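Two-component system response regulator/GGDEF domain protein (Aeromonas salmonicida, PDB 3LUF) probably makes cyclic di-GMP from two GTP molecules through a GGDEF domain outside this fragment, which holds its two magnesium-binding receiver domains. Local coordinates at residues B[184-187]-B[188-191]; B[157-160]-B[161-165]. All coordinates share one frame; numbering follows the deposited sequence.

Interaction 1. Residues B[184-187]-B[188-191]; sequences GISL and VRML. With DMS (dimethyl sulfoxide), chain I.
Arg189 and Ser186 meet because both side chains leave the helix with the same first torsion: CG of Arg189 lies anti to its own carbonyl carbon (chi1 -63°), and OG of Ser186 is likewise anti to its carbonyl carbon. A bend at chi3 of the arginine (-52°) then folds its chain back toward the start of the helix, so that the guanidinium lies over Ser186, whose CA sits 3.3 Å above the plane and toward the rim of that face. From there Arg189 NH2 gives Ser186 OG a weak hydrogen bond of 3.1 Å, bent to 127° at the hydrogen. The serine hydroxyl in turn donates to the O of a dimethyl sulfoxide molecule, OG to O 2.7 Å, a solvent molecule probably left from crystallisation that is also held by the backbone N of Asp183. Ile185 brings its CG2 branch to the guanidinium edge, close to the plane, 3.7 Å from Arg189 NH1.

These residues form the first turns of helix 184-194, the crossover between strands 172-176 and 201-207 in the beta-alpha-beta unit of the second receiver domain. Gly184 lies about 6 Å from the side chain of Asp176, a magnesium ligand and the predicted phosphorylation site. Regular i to i+4 bonds build the turns, among them Arg189 N to Ile185 O at 2.8 Å and Val188 N to Gly184 O at 2.9 Å.

On another side of the helix Leu187 crosses Leu191 at an angle, with Leu187 CD1 4.1 Å from Leu191 CG. Both leucines reach Leu161 of helix 157-166, whereas Val188 packs on Tyr217 and Ile202. Ile185 also packs on Leu213, Arg216 and Tyr217 of helix 213-219.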
loop_
_atom_site.group_PDB
_atom_site.type_symbol
_atom_site.label_atom_id
_atom_site.label_comp_id
_atom_site.label_asym_id
_atom_site.label_seq_id
_atom_site.Cartn_x
_atom_site.Cartn_y
_atom_site.Cartn_z
ATOM N N GLY B 184 -12.233 -8.686 -14.200
ATOM C CA GLY B 184 -11.634 -8.671 -12.859
ATOM C C GLY B 184 -12.559 -8.109 -11.788
ATOM O O GLY B 184 -12.570 -8.589 -10.650
ATOM N N ILE B 185 -13.291 -7.046 -12.102
ATOM C CA ILE B 185 -14.123 -6.417 -11.088
ATOM C C ILE B 185 -15.293 -7.335 -10.735
ATOM O O ILE B 185 -15.658 -7.450 -9.551
ATOM C CB ILE B 185 -14.576 -4.994 -11.509
ATOM C CG1 ILE B 185 -13.379 -4.061 -11.510
ATOM C CG2 ILE B 185 -15.574 -4.439 -10.518
ATOM C CD1 ILE B 185 -13.530 -2.856 -12.395
ATOM N N SER B 186 -15.838 -8.015 -11.738
ATOM C CA SER B 186 -16.856 -9.029 -11.511
ATOM C C SER B 186 -16.362 -10.166 -10.628
ATOM O O SER B 186 -17.077 -10.633 -9.756
ATOM C CB SER B 186 -17.335 -9.615 -12.834
ATOM O OG SER B 186 -18.072 -8.656 -13.523
ATOM N N LEU B 187 -15.131 -10.605 -10.858
ATOM C CA LEU B 187 -14.556 -11.636 -10.009
ATOM C C LEU B 187 -14.426 -11.097 -8.584
ATOM O O LEU B 187 -14.723 -11.783 -7.618
ATOM C CB LEU B 187 -13.188 -12.113 -10.532
ATOM C CG LEU B 187 -12.419 -13.105 -9.656
ATOM C CD1 LEU B 187 -13.184 -14.424 -9.421
ATOM C CD2 LEU B 187 -11.071 -13.377 -10.343
ATOM N N VAL B 188 -13.937 -9.875 -8.451
ATOM C CA VAL B 188 -13.824 -9.315 -7.096
ATOM C C VAL B 188 -15.205 -9.248 -6.394
ATOM O O VAL B 188 -15.333 -9.606 -5.229
ATOM C CB VAL B 188 -13.132 -7.950 -7.152
ATOM C CG1 VAL B 188 -13.197 -7.282 -5.831
ATOM C CG2 VAL B 188 -11.666 -8.170 -7.571
ATOM N N ARG B 189 -16.229 -8.797 -7.107
ATOM C CA ARG B 189 -17.587 -8.802 -6.529
ATOM C C ARG B 189 -18.008 -10.206 -6.037
ATOM O O ARG B 189 -18.536 -10.319 -4.929
ATOM C CB ARG B 189 -18.625 -8.238 -7.519
ATOM C CG ARG B 189 -18.421 -6.768 -7.898
ATOM C CD ARG B 189 -19.730 -6.122 -8.494
ATOM N NE ARG B 189 -20.276 -6.931 -9.585
ATOM C CZ ARG B 189 -19.833 -6.908 -10.843
ATOM N NH1 ARG B 189 -18.830 -6.090 -11.207
ATOM N NH2 ARG B 189 -20.391 -7.717 -11.740
HETATM N N MSE B 190 -17.760 -11.262 -6.830
HETATM C CA MSE B 190 -18.097 -12.612 -6.421
HETATM C C MSE B 190 -17.357 -13.013 -5.144
HETATM O O MSE B 190 -17.929 -13.609 -4.213
HETATM C CB MSE B 190 -17.793 -13.602 -7.557
HETATM C CG MSE B 190 -18.785 -13.446 -8.686
HETATM SE SE MSE B 190 -18.474 -14.875 -9.978
HETATM C CE MSE B 190 -18.852 -16.376 -8.888
ATOM N N LEU B 191 -16.056 -12.703 -5.113
ATOM C CA LEU B 191 -15.223 -13.083 -3.997
ATOM C C LEU B 191 -15.704 -12.391 -2.728
ATOM O O LEU B 191 -15.781 -12.992 -1.651
ATOM C CB LEU B 191 -13.718 -12.770 -4.274
ATOM C CG LEU B 191 -13.099 -13.652 -5.365
ATOM C CD1 LEU B 191 -11.626 -13.254 -5.563
ATOM C CD2 LEU B 191 -13.188 -15.152 -5.020
HETATM S S DMS I . -18.396 -8.920 -17.478
HETATM O O DMS I . -17.440 -9.343 -16.015
HETATM C C1 DMS I . -19.097 -7.246 -17.331
HETATM C C2 DMS I . -17.268 -8.650 -18.878
#

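Interaction 2. Residues B[157-160]-B[161-165]. Unlike the reference sequence in segment 161-165: Ala162 (reference Thr).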
loop_
_atom_site.group_PDB
_atom_site.type_symbol
_atom_site.label_atom_id
_atom_site.label_comp_id
_atom_site.label_asym_id
_atom_site.label_seq_id
_atom_site.Cartn_x
_atom_site.Cartn_y
_atom_site.Cartn_z
ATOM N N ALA B 157 -11.396 -16.137 -14.658
ATOM C CA ALA B 157 -12.148 -16.123 -13.405
ATOM C C ALA B 157 -12.669 -17.482 -13.022
ATOM O O ALA B 157 -12.612 -17.861 -11.854
ATOM C CB ALA B 157 -13.290 -15.130 -13.475
ATOM N N ARG B 158 -13.196 -18.210 -14.005
ATOM C CA ARG B 158 -13.690 -19.554 -13.739
ATOM C C ARG B 158 -12.621 -20.443 -13.062
ATOM O O ARG B 158 -12.882 -21.069 -12.033
ATOM C CB ARG B 158 -14.231 -20.124 -15.054
ATOM C CG ARG B 158 -14.775 -21.494 -15.051
ATOM C CD ARG B 158 -15.265 -21.793 -16.503
ATOM N NE ARG B 158 -16.271 -20.819 -16.962
ATOM C CZ ARG B 158 -17.577 -20.969 -16.751
ATOM N NH1 ARG B 158 -18.000 -22.057 -16.128
ATOM N NH2 ARG B 158 -18.458 -20.076 -17.177
ATOM N N GLU B 159 -11.406 -20.464 -13.612
ATOM C CA GLU B 159 -10.320 -21.226 -13.019
ATOM C C GLU B 159 -9.918 -20.693 -11.634
ATOM O O GLU B 159 -9.644 -21.487 -10.749
ATOM C CB GLU B 159 -9.094 -21.268 -13.945
ATOM C CG GLU B 159 -7.934 -22.051 -13.353
ATOM C CD GLU B 159 -6.831 -22.367 -14.355
ATOM O OE1 GLU B 159 -6.547 -21.527 -15.249
ATOM O OE2 GLU B 159 -6.251 -23.471 -14.224
ATOM N N ALA B 160 -9.900 -19.370 -11.465
ATOM C CA ALA B 160 -9.561 -18.739 -10.174
ATOM C C ALA B 160 -10.474 -19.257 -9.089
ATOM O O ALA B 160 -10.021 -19.619 -8.032
ATOM C CB ALA B 160 -9.623 -17.193 -10.272
ATOM N N LEU B 161 -11.782 -19.279 -9.353
ATOM C CA LEU B 161 -12.741 -19.751 -8.364
ATOM C C LEU B 161 -12.504 -21.199 -8.011
ATOM O O LEU B 161 -12.514 -21.549 -6.842
ATOM C CB LEU B 161 -14.167 -19.568 -8.866
ATOM C CG LEU B 161 -14.603 -18.109 -9.061
ATOM C CD1 LEU B 161 -15.710 -17.965 -10.091
ATOM C CD2 LEU B 161 -14.997 -17.375 -7.702
ATOM N N ALA B 162 -12.263 -22.025 -9.036
ATOM C CA ALA B 162 -12.000 -23.451 -8.835
ATOM C C ALA B 162 -10.768 -23.676 -7.971
ATOM O O ALA B 162 -10.779 -24.500 -7.066
ATOM C CB ALA B 162 -11.837 -24.150 -10.214
ATOM N N THR B 163 -9.723 -22.906 -8.260
ATOM C CA THR B 163 -8.461 -22.948 -7.523
ATOM C C THR B 163 -8.644 -22.568 -6.058
ATOM O O THR B 163 -8.149 -23.240 -5.161
ATOM C CB THR B 163 -7.383 -22.118 -8.264
ATOM O OG1 THR B 163 -7.129 -22.761 -9.504
ATOM C CG2 THR B 163 -6.064 -22.068 -7.491
ATOM N N LEU B 164 -9.393 -21.495 -5.813
ATOM C CA LEU B 164 -9.696 -21.062 -4.445
ATOM C C LEU B 164 -10.465 -22.120 -3.662
ATOM O O LEU B 164 -10.201 -22.344 -2.459
ATOM C CB LEU B 164 -10.448 -19.733 -4.452
ATOM C CG LEU B 164 -9.571 -18.537 -4.860
ATOM C CD1 LEU B 164 -10.429 -17.268 -5.227
ATOM C CD2 LEU B 164 -8.533 -18.154 -3.790
ATOM N N GLU B 165 -11.401 -22.791 -4.349
ATOM C CA GLU B 165 -12.160 -23.881 -3.727
ATOM C C GLU B 165 -11.214 -24.988 -3.312
ATOM O O GLU B 165 -11.316 -25.504 -2.206
ATOM C CB GLU B 165 -13.172 -24.507 -4.688
ATOM C CG GLU B 165 -14.413 -23.722 -4.938
ATOM C CD GLU B 165 -15.221 -23.445 -3.688
ATOM O OE1 GLU B 165 -15.715 -22.321 -3.597
ATOM O OE2 GLU B 165 -15.351 -24.313 -2.799
#
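Thr163 reaches back one turn to Glu159, and the carbonyl O of Glu159 accepts two hydrogen bonds from it. The backbone bond, Thr163 N to Glu159 O, is 2.9 Å; the hydroxyl adds a second, Thr163 OG1 to Glu159 O at 3.1 Å, coming from above the carbonyl plane, 41° out of it. OG1 stands anti to the threonine's carbonyl carbon (chi1 -65°), which points it back along the helix and fixes the rotation of the side chain. The other backbone bonds are ordinary helical ones, as in Leu161 N to Ala157 O and Leu164 N to Ala160 O, both 3.0 Å.

The remaining side-chain contacts set carbons against oxygens: Leu161 CG lies 3.4 Å from Ala157 O, and Glu159 CG passes Thr163 OG1 at 4.0 Å.

The charged ends find their partners outside these two segments. Glu159 OE1 accepts from the backbone N of Ser155, just ahead of the helix, while Arg158 and Glu165 form salt bridges with Glu181 and Arg194 respectively.

Helix 157-166 belongs to the second CheY-like receiver domain. Ala160 and Thr163 lie against Leu128 of strand 126-130 and also touch the neighbouring edge strand 150-154, whereas Leu161 packs on helix 184-194, and Leu164 bridges Leu128 of the sheet and Leu191 of that helix.

How the interactions relate
Interactions 1 and 2 each lie within one helix of the second receiver domain, and the two helices are packed together. Leucines make the seam: Leu191 CD2 comes within 3.5 Å of Leu164 CD1, and Leu187 CD1 within 3.9 Å of Leu161 CD2, while the selenomethionine Met190 adds its CE against Leu161 CD1. Interaction 1 is the more buried, with its polar arginine–serine pair on the outer flank; interaction 2 is only partly buried and its side-chain hydrogen bond ends on a main-chain carbonyl. Against the sheet they divide the work: interaction 1 meets strand 201-207, and interaction 2 meets strands 126-130 and 150-154.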